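Local coordinates for murein peptide amidase A (PDB 5HXD), which probably hydrolyses the gamma-D-glutamyl-diaminopimelate amide bond of the murein tripeptide as a zinc-dependent M14-family peptidase of muropeptide degradation, at residues Ala161-Pro166 with Trp174-Phe179; Gly42-Gly47 with Asn229-His234; Asn80-Gln85 with Ala90-Val95. All blocks are in the same frame, centred on the assembly; numbering follows the deposited sequence.

Interaction 1 (Ala161-Pro166 with Trp174-Phe179)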
ATOM      1  N   ALA A 161      13.314   8.801  -8.169  1.00 47.18           N
ATOM      2  CA  ALA A 161      14.356   8.024  -8.846  1.00 53.42           C
ATOM      3  C   ALA A 161      15.793   8.476  -8.534  1.00 52.71           C
ATOM      4  O   ALA A 161      16.579   8.753  -9.449  1.00 50.87           O
ATOM      5  CB  ALA A 161      14.119   8.048 -10.358  1.00 46.08           C
ATOM      6  N   CYS A 162      16.140   8.512  -7.252  1.00 50.64           N
ATOM      7  CA  CYS A 162      17.473   8.942  -6.860  1.00 55.12           C
ATOM      8  C   CYS A 162      17.762   8.673  -5.385  1.00 57.16           C
ATOM      9  O   CYS A 162      16.843   8.429  -4.599  1.00 56.58           O
ATOM     10  CB  CYS A 162      17.642  10.431  -7.142  1.00 54.31           C
ATOM     11  SG  CYS A 162      16.523  11.429  -6.158  1.00 53.49           S
ATOM     12  N   ILE A 163      19.047   8.735  -5.030  1.00 53.24           N
ATOM     13  CA  ILE A 163      19.517   8.582  -3.659  1.00 52.88           C
ATOM     14  C   ILE A 163      19.941   9.936  -3.096  1.00 57.80           C
ATOM     15  O   ILE A 163      20.919  10.520  -3.569  1.00 59.84           O
ATOM     16  CB  ILE A 163      20.713   7.619  -3.570  1.00 50.52           C
ATOM     17  CG1 ILE A 163      20.378   6.272  -4.208  1.00 47.33           C
ATOM     18  CG2 ILE A 163      21.150   7.438  -2.115  1.00 48.36           C
ATOM     19  CD1 ILE A 163      19.268   5.547  -3.527  1.00 50.76           C
ATOM     20  N   GLU A 164      19.221  10.440  -2.094  1.00 52.51           N
ATOM     21  CA  GLU A 164      19.540  11.750  -1.529  1.00 55.34           C
ATOM     22  C   GLU A 164      20.378  11.642  -0.270  1.00 59.91           C
ATOM     23  O   GLU A 164      19.833  11.496   0.819  1.00 61.58           O
ATOM     24  CB  GLU A 164      18.276  12.516  -1.201  1.00 57.12           C
ATOM     25  CG  GLU A 164      17.361  12.709  -2.365  1.00 64.08           C
ATOM     26  CD  GLU A 164      16.028  13.238  -1.942  1.00 62.89           C
ATOM     27  OE1 GLU A 164      15.998  14.290  -1.260  1.00 67.02           O
ATOM     28  OE2 GLU A 164      15.015  12.599  -2.287  1.00 65.28           O
ATOM     29  N   ASP A 165      21.698  11.718  -0.416  1.00 60.69           N
ATOM     30  CA  ASP A 165      22.586  11.660   0.735  1.00 58.46           C
ATOM     31  C   ASP A 165      23.222  13.014   0.978  1.00 60.81           C
ATOM     32  O   ASP A 165      24.153  13.399   0.268  1.00 62.45           O
ATOM     33  CB  ASP A 165      23.670  10.602   0.536  1.00 58.02           C
ATOM     34  CG  ASP A 165      24.413  10.290   1.817  1.00 58.95           C
ATOM     35  OD1 ASP A 165      24.375  11.127   2.739  1.00 59.43           O
ATOM     36  OD2 ASP A 165      25.032   9.207   1.914  1.00 59.87           O
ATOM     37  N   PRO A 166      22.731  13.724   2.007  1.00 63.78           N
ATOM     38  CA  PRO A 166      23.202  15.057   2.432  1.00 60.86           C
ATOM     39  C   PRO A 166      24.662  15.058   2.877  1.00 58.22           C
ATOM     40  O   PRO A 166      25.277  16.123   2.964  1.00 61.40           O
ATOM     41  CB  PRO A 166      22.280  15.409   3.610  1.00 56.30           C
ATOM     42  CG  PRO A 166      21.770  14.081   4.110  1.00 56.12           C
ATOM     43  CD  PRO A 166      21.691  13.180   2.904  1.00 51.53           C
ATOM     44  N   TRP A 174      27.109   3.493  -2.130  1.00 55.02           N
ATOM     45  CA  TRP A 174      26.689   2.111  -2.247  1.00 50.07           C
ATOM     46  C   TRP A 174      25.270   2.050  -2.784  1.00 57.32           C
ATOM     47  O   TRP A 174      24.986   1.316  -3.733  1.00 57.74           O
ATOM     48  CB  TRP A 174      26.756   1.382  -0.908  1.00 51.81           C
ATOM     49  CG  TRP A 174      26.384  -0.053  -1.070  1.00 53.56           C
ATOM     50  CD1 TRP A 174      27.218  -1.077  -1.393  1.00 54.48           C
ATOM     51  CD2 TRP A 174      25.072  -0.626  -0.954  1.00 56.66           C
ATOM     52  NE1 TRP A 174      26.515  -2.254  -1.480  1.00 57.41           N
ATOM     53  CE2 TRP A 174      25.194  -2.005  -1.216  1.00 56.46           C
ATOM     54  CE3 TRP A 174      23.807  -0.108  -0.658  1.00 56.98           C
ATOM     55  CZ2 TRP A 174      24.099  -2.875  -1.188  1.00 59.53           C
ATOM     56  CZ3 TRP A 174      22.714  -0.978  -0.632  1.00 55.60           C
ATOM     57  CH2 TRP A 174      22.871  -2.343  -0.892  1.00 54.62           C
ATOM     58  N   LEU A 175      24.378   2.820  -2.163  1.00 56.70           N
ATOM     59  CA  LEU A 175      22.962   2.816  -2.528  1.00 53.98           C
ATOM     60  C   LEU A 175      22.795   3.215  -3.981  1.00 54.56           C
ATOM     61  O   LEU A 175      22.005   2.614  -4.714  1.00 53.13           O
ATOM     62  CB  LEU A 175      22.160   3.764  -1.620  1.00 54.63           C
ATOM     63  CG  LEU A 175      21.897   3.304  -0.179  1.00 49.96           C
ATOM     64  CD1 LEU A 175      21.437   4.454   0.698  1.00 46.14           C
ATOM     65  CD2 LEU A 175      20.892   2.162  -0.144  1.00 51.19           C
ATOM     66  N   ALA A 176      23.553   4.227  -4.397  1.00 54.61           N
ATOM     67  CA  ALA A 176      23.438   4.748  -5.754  1.00 53.69           C
ATOM     68  C   ALA A 176      23.791   3.670  -6.754  1.00 58.58           C
ATOM     69  O   ALA A 176      23.098   3.481  -7.759  1.00 59.38           O
ATOM     70  CB  ALA A 176      24.322   5.960  -5.946  1.00 51.41           C
ATOM     71  N   GLN A 177      24.855   2.938  -6.449  1.00 57.88           N
ATOM     72  CA  GLN A 177      25.349   1.904  -7.339  1.00 61.02           C
ATOM     73  C   GLN A 177      24.454   0.666  -7.292  1.00 58.38           C
ATOM     74  O   GLN A 177      24.023   0.173  -8.334  1.00 59.14           O
ATOM     75  CB  GLN A 177      26.798   1.550  -6.982  1.00 64.82           C
ATOM     76  CG  GLN A 177      27.788   1.805  -8.122  1.00 73.68           C
ATOM     77  CD  GLN A 177      29.221   2.043  -7.642  1.00 84.52           C
ATOM     78  OE1 GLN A 177      29.497   2.056  -6.440  1.00 81.96           O
ATOM     79  NE2 GLN A 177      30.140   2.235  -8.590  1.00 85.67           N
ATOM     80  N   ALA A 178      24.161   0.189  -6.084  1.00 58.00           N
ATOM     81  CA  ALA A 178      23.323  -1.001  -5.882  1.00 51.80           C
ATOM     82  C   ALA A 178      21.913  -0.887  -6.453  1.00 59.67           C
ATOM     83  O   ALA A 178      21.345  -1.894  -6.878  1.00 68.19           O
ATOM     84  CB  ALA A 178      23.237  -1.336  -4.401  1.00 51.88           C
ATOM     85  N   PHE A 179      21.327   0.309  -6.462  1.00 56.21           N
ATOM     86  CA  PHE A 179      19.941   0.447  -6.955  1.00 60.70           C
ATOM     87  C   PHE A 179      19.872   1.096  -8.344  1.00 60.52           C
ATOM     88  O   PHE A 179      18.784   1.324  -8.879  1.00 54.68           O
ATOM     89  CB  PHE A 179      19.082   1.270  -5.974  1.00 57.34           C
ATOM     90  CG  PHE A 179      18.616   0.508  -4.754  1.00 54.83           C
ATOM     91  CD1 PHE A 179      17.446  -0.227  -4.782  1.00 56.14           C
ATOM     92  CD2 PHE A 179      19.334   0.559  -3.567  1.00 56.53           C
ATOM     93  CE1 PHE A 179      17.007  -0.915  -3.655  1.00 53.76           C
ATOM     94  CE2 PHE A 179      18.902  -0.124  -2.443  1.00 52.72           C
ATOM     95  CZ  PHE A 179      17.739  -0.863  -2.488  1.00 51.74           C
TER

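Interaction 2 (Gly42-Gly47 with Asn229-His234)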
ATOM      1  N   GLY A  42      21.789   0.162  11.821  1.00 44.97           N
ATOM      2  CA  GLY A  42      21.093   1.321  11.312  1.00 50.75           C
ATOM      3  C   GLY A  42      19.610   1.038  11.185  1.00 46.79           C
ATOM      4  O   GLY A  42      19.128   0.007  11.654  1.00 47.26           O
ATOM      5  N   LEU A  43      18.884   1.946  10.546  1.00 43.58           N
ATOM      6  CA  LEU A  43      17.429   1.812  10.463  1.00 47.01           C
ATOM      7  C   LEU A  43      16.966   1.895   9.016  1.00 47.78           C
ATOM      8  O   LEU A  43      17.379   2.805   8.278  1.00 46.69           O
ATOM      9  CB  LEU A  43      16.751   2.893  11.315  1.00 47.04           C
ATOM     10  CG  LEU A  43      15.224   2.959  11.421  1.00 47.62           C
ATOM     11  CD1 LEU A  43      14.618   1.596  11.717  1.00 38.63           C
ATOM     12  CD2 LEU A  43      14.858   3.961  12.502  1.00 44.09           C
ATOM     13  N   ILE A  44      16.125   0.948   8.600  1.00 42.35           N
ATOM     14  CA  ILE A  44      15.558   1.009   7.251  1.00 43.04           C
ATOM     15  C   ILE A  44      14.041   1.197   7.315  1.00 44.43           C
ATOM     16  O   ILE A  44      13.311   0.453   7.971  1.00 44.44           O
ATOM     17  CB  ILE A  44      15.926  -0.239   6.420  1.00 45.66           C
ATOM     18  CG1 ILE A  44      17.443  -0.459   6.460  1.00 40.83           C
ATOM     19  CG2 ILE A  44      15.484  -0.065   4.969  1.00 41.55           C
ATOM     20  CD1 ILE A  44      17.865  -1.900   6.264  1.00 46.27           C
ATOM     21  N   LEU A  45      13.581   2.218   6.613  1.00 44.79           N
ATOM     22  CA  LEU A  45      12.263   2.787   6.824  1.00 41.15           C
ATOM     23  C   LEU A  45      11.500   2.761   5.526  1.00 46.84           C
ATOM     24  O   LEU A  45      12.110   2.871   4.453  1.00 44.49           O
ATOM     25  CB  LEU A  45      12.401   4.235   7.308  1.00 44.64           C
ATOM     26  CG  LEU A  45      11.744   4.810   8.553  1.00 42.97           C
ATOM     27  CD1 LEU A  45      12.017   3.966   9.771  1.00 43.89           C
ATOM     28  CD2 LEU A  45      12.280   6.198   8.755  1.00 36.45           C
ATOM     29  N   ALA A  46      10.173   2.650   5.610  1.00 42.15           N
ATOM     30  CA  ALA A  46       9.343   2.764   4.425  1.00 39.73           C
ATOM     31  C   ALA A  46       7.913   3.185   4.740  1.00 42.86           C
ATOM     32  O   ALA A  46       7.496   3.217   5.898  1.00 40.53           O
ATOM     33  CB  ALA A  46       9.343   1.463   3.671  1.00 45.10           C
ATOM     34  N   GLY A  47       7.166   3.517   3.689  1.00 37.72           N
ATOM     35  CA  GLY A  47       5.770   3.870   3.833  1.00 39.86           C
ATOM     36  C   GLY A  47       5.458   5.104   4.660  1.00 40.26           C
ATOM     37  O   GLY A  47       4.365   5.207   5.227  1.00 39.25           O
ATOM     38  N   ASN A 229      20.614  -6.870   0.125  1.00 51.51           N
ATOM     39  CA  ASN A 229      22.016  -6.626   0.469  1.00 56.14           C
ATOM     40  C   ASN A 229      22.133  -5.449   1.429  1.00 59.52           C
ATOM     41  O   ASN A 229      23.061  -5.395   2.245  1.00 54.27           O
ATOM     42  CB  ASN A 229      22.873  -6.380  -0.781  1.00 48.64           C
ATOM     43  CG  ASN A 229      23.021  -7.620  -1.641  1.00 56.00           C
ATOM     44  OD1 ASN A 229      22.936  -8.746  -1.152  1.00 57.49           O
ATOM     45  ND2 ASN A 229      23.236  -7.420  -2.933  1.00 58.73           N
ATOM     46  N   LEU A 230      21.171  -4.527   1.340  1.00 57.60           N
ATOM     47  CA  LEU A 230      21.093  -3.374   2.238  1.00 54.40           C
ATOM     48  C   LEU A 230      20.788  -3.789   3.675  1.00 52.67           C
ATOM     49  O   LEU A 230      21.270  -3.166   4.628  1.00 51.36           O
ATOM     50  CB  LEU A 230      20.031  -2.385   1.753  1.00 57.92           C
ATOM     51  CG  LEU A 230      19.858  -1.154   2.648  1.00 57.15           C
ATOM     52  CD1 LEU A 230      21.203  -0.454   2.858  1.00 57.06           C
ATOM     53  CD2 LEU A 230      18.827  -0.196   2.068  1.00 52.43           C
ATOM     54  N   LEU A 231      19.990  -4.843   3.832  1.00 53.14           N
ATOM     55  CA  LEU A 231      19.681  -5.373   5.165  1.00 57.52           C
ATOM     56  C   LEU A 231      20.932  -5.926   5.866  1.00 55.06           C
ATOM     57  O   LEU A 231      20.941  -6.074   7.084  1.00 55.47           O
ATOM     58  CB  LEU A 231      18.599  -6.459   5.083  1.00 49.57           C
ATOM     59  CG  LEU A 231      17.252  -6.042   4.460  1.00 52.62           C
ATOM     60  CD1 LEU A 231      16.464  -7.232   3.947  1.00 53.16           C
ATOM     61  CD2 LEU A 231      16.405  -5.261   5.436  1.00 48.83           C
ATOM     62  N   ARG A 232      21.982  -6.219   5.098  1.00 52.10           N
ATOM     63  CA  ARG A 232      23.218  -6.783   5.652  1.00 57.86           C
ATOM     64  C   ARG A 232      24.452  -5.934   5.336  1.00 53.38           C
ATOM     65  O   ARG A 232      25.563  -6.447   5.314  1.00 53.75           O
ATOM     66  CB  ARG A 232      23.438  -8.206   5.116  1.00 58.19           C
ATOM     67  CG  ARG A 232      23.512  -8.278   3.588  1.00 57.36           C
ATOM     68  CD  ARG A 232      23.943  -9.654   3.081  1.00 55.67           C
ATOM     69  NE  ARG A 232      24.257  -9.634   1.649  1.00 54.08           N
ATOM     70  CZ  ARG A 232      24.724 -10.678   0.969  1.00 58.80           C
ATOM     71  NH1 ARG A 232      24.925 -11.829   1.592  1.00 61.18           N
ATOM     72  NH2 ARG A 232      24.986 -10.577  -0.333  1.00 57.09           N
ATOM     73  N   TRP A 233      24.251  -4.644   5.085  1.00 52.39           N
ATOM     74  CA  TRP A 233      25.316  -3.775   4.606  1.00 54.52           C
ATOM     75  C   TRP A 233      26.295  -3.396   5.705  1.00 59.22           C
ATOM     76  O   TRP A 233      25.888  -3.036   6.805  1.00 63.27           O
ATOM     77  CB  TRP A 233      24.736  -2.504   3.989  1.00 51.95           C
ATOM     78  CG  TRP A 233      25.781  -1.489   3.516  1.00 60.11           C
ATOM     79  CD1 TRP A 233      26.284  -1.369   2.253  1.00 59.02           C
ATOM     80  CD2 TRP A 233      26.428  -0.458   4.291  1.00 59.50           C
ATOM     81  NE1 TRP A 233      27.201  -0.340   2.192  1.00 57.73           N
ATOM     82  CE2 TRP A 233      27.304   0.244   3.444  1.00 57.22           C
ATOM     83  CE3 TRP A 233      26.357  -0.058   5.642  1.00 57.87           C
ATOM     84  CZ2 TRP A 233      28.097   1.310   3.864  1.00 57.77           C
ATOM     85  CZ3 TRP A 233      27.140   1.008   6.067  1.00 53.18           C
ATOM     86  CH2 TRP A 233      27.996   1.680   5.181  1.00 54.84           C
ATOM     87  N   HIS A 234      27.587  -3.471   5.396  1.00 59.79           N
ATOM     88  CA  HIS A 234      28.630  -2.951   6.281  1.00 64.20           C
ATOM     89  C   HIS A 234      29.651  -2.186   5.444  1.00 65.02           C
ATOM     90  O   HIS A 234      29.745  -2.410   4.231  1.00 64.20           O
ATOM     91  CB  HIS A 234      29.308  -4.075   7.092  1.00 62.04           C
ATOM     92  CG  HIS A 234      29.883  -5.168   6.262  1.00 68.77           C
ATOM     93  ND1 HIS A 234      29.291  -6.428   6.155  1.00 73.61           N
ATOM     94  CD2 HIS A 234      30.998  -5.245   5.499  1.00 67.16           C
ATOM     95  CE1 HIS A 234      30.006  -7.189   5.376  1.00 72.31           C
ATOM     96  NE2 HIS A 234      31.063  -6.493   4.950  1.00 64.79           N
TER

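Interaction 3 (Asn80-Gln85 with Ala90-Val95)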
ATOM      1  N   ASN A  80       3.271   4.794   8.118  1.00 42.52           N
ATOM      2  CA  ASN A  80       1.922   5.358   8.036  1.00 35.86           C
ATOM      3  C   ASN A  80       0.877   4.334   7.613  1.00 38.85           C
ATOM      4  O   ASN A  80       0.326   4.439   6.539  1.00 38.08           O
ATOM      5  CB  ASN A  80       1.959   6.527   7.048  1.00 38.08           C
ATOM      6  CG  ASN A  80       0.632   7.236   6.886  1.00 37.60           C
ATOM      7  OD1 ASN A  80      -0.295   7.053   7.672  1.00 43.97           O
ATOM      8  ND2 ASN A  80       0.548   8.080   5.865  1.00 34.23           N
ATOM      9  N   PRO A  81       0.590   3.335   8.459  1.00 42.28           N
ATOM     10  CA  PRO A  81      -0.289   2.233   8.037  1.00 37.03           C
ATOM     11  C   PRO A  81      -1.745   2.622   7.737  1.00 40.24           C
ATOM     12  O   PRO A  81      -2.451   1.834   7.081  1.00 38.76           O
ATOM     13  CB  PRO A  81      -0.228   1.260   9.223  1.00 37.96           C
ATOM     14  CG  PRO A  81       0.296   2.032  10.357  1.00 36.47           C
ATOM     15  CD  PRO A  81       1.136   3.127   9.808  1.00 37.20           C
ATOM     16  N   ASP A  82      -2.189   3.789   8.211  1.00 43.06           N
ATOM     17  CA  ASP A  82      -3.510   4.327   7.837  1.00 43.65           C
ATOM     18  C   ASP A  82      -3.442   4.955   6.440  1.00 39.55           C
ATOM     19  O   ASP A  82      -4.405   4.909   5.686  1.00 36.98           O
ATOM     20  CB  ASP A  82      -4.016   5.383   8.840  1.00 41.56           C
ATOM     21  CG  ASP A  82      -4.328   4.810  10.207  1.00 40.68           C
ATOM     22  OD1 ASP A  82      -4.441   3.575  10.357  1.00 37.11           O
ATOM     23  OD2 ASP A  82      -4.471   5.620  11.142  1.00 44.04           O
ATOM     24  N   GLY A  83      -2.300   5.570   6.135  1.00 38.58           N
ATOM     25  CA  GLY A  83      -2.005   6.064   4.803  1.00 36.03           C
ATOM     26  C   GLY A  83      -2.072   4.952   3.768  1.00 40.52           C
ATOM     27  O   GLY A  83      -2.898   5.044   2.846  1.00 38.15           O
ATOM     28  N   CYS A  84      -1.228   3.915   3.922  1.00 36.47           N
ATOM     29  CA  CYS A  84      -1.157   2.788   2.979  1.00 38.29           C
ATOM     30  C   CYS A  84      -2.569   2.184   2.698  1.00 41.75           C
ATOM     31  O   CYS A  84      -2.911   1.904   1.543  1.00 41.70           O
ATOM     32  CB  CYS A  84      -0.214   1.652   3.470  1.00 28.88           C
ATOM     33  SG  CYS A  84       1.134   2.003   4.652  1.00 67.38           S
ATOM     34  N   GLN A  85      -3.366   1.977   3.749  1.00 36.30           N
ATOM     35  CA  GLN A  85      -4.692   1.351   3.616  1.00 36.14           C
ATOM     36  C   GLN A  85      -5.664   2.239   2.837  1.00 35.55           C
ATOM     37  O   GLN A  85      -6.516   1.742   2.098  1.00 36.69           O
ATOM     38  CB  GLN A  85      -5.267   0.996   5.003  1.00 29.43           C
ATOM     39  CG  GLN A  85      -6.645   1.508   5.226  1.00 34.56           C
ATOM     40  CD  GLN A  85      -7.421   0.770   6.284  1.00 35.00           C
ATOM     41  OE1 GLN A  85      -6.971   0.586   7.399  1.00 37.97           O
ATOM     42  NE2 GLN A  85      -8.620   0.337   5.920  1.00 42.60           N
ATOM     43  N   ALA A  90      -0.980  11.289   2.897  1.00 40.19           N
ATOM     44  CA  ALA A  90      -1.076  11.764   4.274  1.00 35.44           C
ATOM     45  C   ALA A  90      -1.602  10.694   5.224  1.00 40.90           C
ATOM     46  O   ALA A  90      -2.039   9.631   4.772  1.00 41.19           O
ATOM     47  CB  ALA A  90      -1.983  12.960   4.323  1.00 41.78           C
ATOM     48  N   ASN A  91      -1.567  10.968   6.539  1.00 44.87           N
ATOM     49  CA  ASN A  91      -2.235  10.085   7.516  1.00 39.76           C
ATOM     50  C   ASN A  91      -3.736  10.415   7.613  1.00 43.33           C
ATOM     51  O   ASN A  91      -4.269  11.181   6.807  1.00 39.16           O
ATOM     52  CB  ASN A  91      -1.557  10.136   8.900  1.00 38.06           C
ATOM     53  CG  ASN A  91      -1.846  11.423   9.698  1.00 41.77           C
ATOM     54  OD1 ASN A  91      -2.523  12.337   9.235  1.00 41.30           O
ATOM     55  ND2 ASN A  91      -1.317  11.480  10.919  1.00 34.62           N
ATOM     56  N   ALA A  92      -4.414   9.835   8.594  1.00 44.94           N
ATOM     57  CA  ALA A  92      -5.865   9.895   8.636  1.00 40.75           C
ATOM     58  C   ALA A  92      -6.376  11.306   8.967  1.00 43.94           C
ATOM     59  O   ALA A  92      -7.581  11.554   8.926  1.00 43.14           O
ATOM     60  CB  ALA A  92      -6.391   8.875   9.635  1.00 39.81           C
ATOM     61  N   ASN A  93      -5.454  12.216   9.283  1.00 42.67           N
ATOM     62  CA  ASN A  93      -5.768  13.617   9.598  1.00 39.25           C
ATOM     63  C   ASN A  93      -5.525  14.600   8.450  1.00 37.49           C
ATOM     64  O   ASN A  93      -5.584  15.815   8.643  1.00 34.06           O
ATOM     65  CB  ASN A  93      -4.932  14.098  10.784  1.00 37.85           C
ATOM     66  CG  ASN A  93      -5.544  13.759  12.122  1.00 46.32           C
ATOM     67  OD1 ASN A  93      -6.754  13.573  12.239  1.00 59.30           O
ATOM     68  ND2 ASN A  93      -4.705  13.685  13.151  1.00 43.64           N
ATOM     69  N   GLY A  94      -5.201  14.095   7.269  1.00 36.63           N
ATOM     70  CA  GLY A  94      -4.808  14.979   6.181  1.00 39.66           C
ATOM     71  C   GLY A  94      -3.474  15.677   6.422  1.00 37.99           C
ATOM     72  O   GLY A  94      -3.140  16.654   5.752  1.00 40.24           O
ATOM     73  N   VAL A  95      -2.709  15.169   7.385  1.00 38.49           N
ATOM     74  CA  VAL A  95      -1.370  15.673   7.674  1.00 39.55           C
ATOM     75  C   VAL A  95      -0.310  14.967   6.824  1.00 39.68           C
ATOM     76  O   VAL A  95      -0.325  13.741   6.693  1.00 37.61           O
ATOM     77  CB  VAL A  95      -1.024  15.499   9.167  1.00 41.82           C
ATOM     78  CG1 VAL A  95       0.402  15.939   9.445  1.00 43.24           C
ATOM     79  CG2 VAL A  95      -2.010  16.281  10.040  1.00 38.82           C
TER
HETATM   80  O   HOH W   1      -3.419   8.203  10.469  1.00 39.13           O

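Interaction 1 (Ala161-Pro166 with Trp174-Phe179)
I163 packs on L175 and A176 inside a beta-alpha-beta unit, in which strand 162-164 leads through helix 170-178 to the parallel strand 183-184. Its CB points at the helix, and it contributes 79 of the 141 Å² buried between the segments. The CA atoms of I163 and A176, 5.9 Å apart, are the closest CA pair across the two segments.

Both branches of the isoleucine are used. CG2, anti to the backbone N because chi1 is -54°, lies 3.8 Å from L175 CB; L175 CD1 is a second, slightly more distant neighbour of the same methyl. CG1 leans the other way, to 3.8 Å from A176 CA, so the helix backbone itself forms part of the surface it meets. With chi2 at -63°, CD1 returns to the leucine and stops 3.9 Å from L175 CB. The I163 and L175 side chains cross at about a right angle. All these contacts are apolar.

Beside the contact, L175 also packs on I207 of strand 206-210, and I163 on L183 of the returning strand. At the start of strand 162-164, A161 and C162 both face E210, the predicted catalytic proton donor/acceptor, in a G1 beta bulge. A176 adds less than L175: its methyl CB stands 4.3 Å from I163 CG1, farther than its own CA.

Interaction 2 (Gly42-Gly47 with Asn229-His234)
I44, in strand 43-45, and L231, just after L230 near the end of helix 224-230, have the closest CA atoms across the segments, yet these are 7.9 Å apart, so side chains must bridge the interval. The later segment includes a type I turn from L230 to W233, in which W233 N makes a weak 3.4 Å bond to L230 O.

A single methyl does the bridging from the strand. I44 has chi1 -52°, which places CG1 beside its backbone N, and chi2 153° extends CD1 toward the turn. There CD1 reaches L231 CD2 at 3.8 Å and L230 CG at 4.2 Å, and it is 4.0 Å from L230 O. The two leucines come differently: L230 starts with CB aimed at the strand, whereas L231 only turns inward toward its end, and its side chain crosses that of I44 at about a right angle.

All three residues are buried. I44 also packs on F156 of strand 153-157 and L59 of helix 53-65; L230 shares F156 and leans on helix 170-178 through L175, while L231 meets A62 of helix 53-65. The end region of helix 224-230 thus fits between two other helices against the central mixed sheet.

Interaction 3 (Asn80-Gln85 with Ala90-Val95)
N80 and A90 supply the direct polar link of this contact. N80 ND2 points at A90 O over 3.2 Å, nearly straight at 164° about the hydrogen, though the bond is weak. The same side chain is the N-cap of helix 81-85: its OD1 accepts from G83 N at 2.9 Å, also weakly. Chi1 of -179°, with CG anti to the backbone N, sends the amide toward the loop while OD1 turns back over the first helical turn. One asparagine therefore joins the start of the helix to the facing loop.

A second link is mediated by water. A water molecule accepts from A92 N at 2.7 Å and donates to D82 OD2 at 2.9 Å. That carboxylate is further held by L25 N and, through OD1, by S23 OG.

The loop is shaped by its own bonds. N91 OD1 accepts from N93 N at 2.9 Å in an Asx turn, the donor standing above the carbonyl plane and not on a lone pair, and N91 to G94 form a type I turn. The amide nitrogen of N91 goes elsewhere, to E135 and E137.

Van der Waals contacts accompany the bonds. N80 OD1 lies 3.6 Å from N91 CB, with the two amide planes 68° apart, and G83 CA sits 3.6 Å from A90 O. A92 CB approaches D82 OD2 at 4.1 Å.

N80 ND2 also bonds weakly to T48 O, next to the predicted zinc ligand H49. Helix 81-85 is tied back by the C78-C84 disulfide and meets the second subunit, whose C84 packs on C84, while G94 pairs with L127 of strand 122-127.

All three contacts are largely buried, but they differ in chemistry. Interactions 1 and 2 are apolar packing of a helix, or the end region of one, on strands of the same mixed sheet, and they touch: L175 CD2 is 3.8 Å from L230 CD2, and the W174 and W233 rings meet edge-to-face. Interaction 3 is polar, built on amide, carboxylate and water links, and its helix 81-85 reaches the second subunit through P81, C84 and Q85. It joins that short helix to an irregular loop, with its centre about 26 Å from that of interaction 1. Interaction 2 nevertheless connects to it, since G47 O and N80 N, 3.1 Å apart, probably form a hydrogen bond beyond strand 43-45.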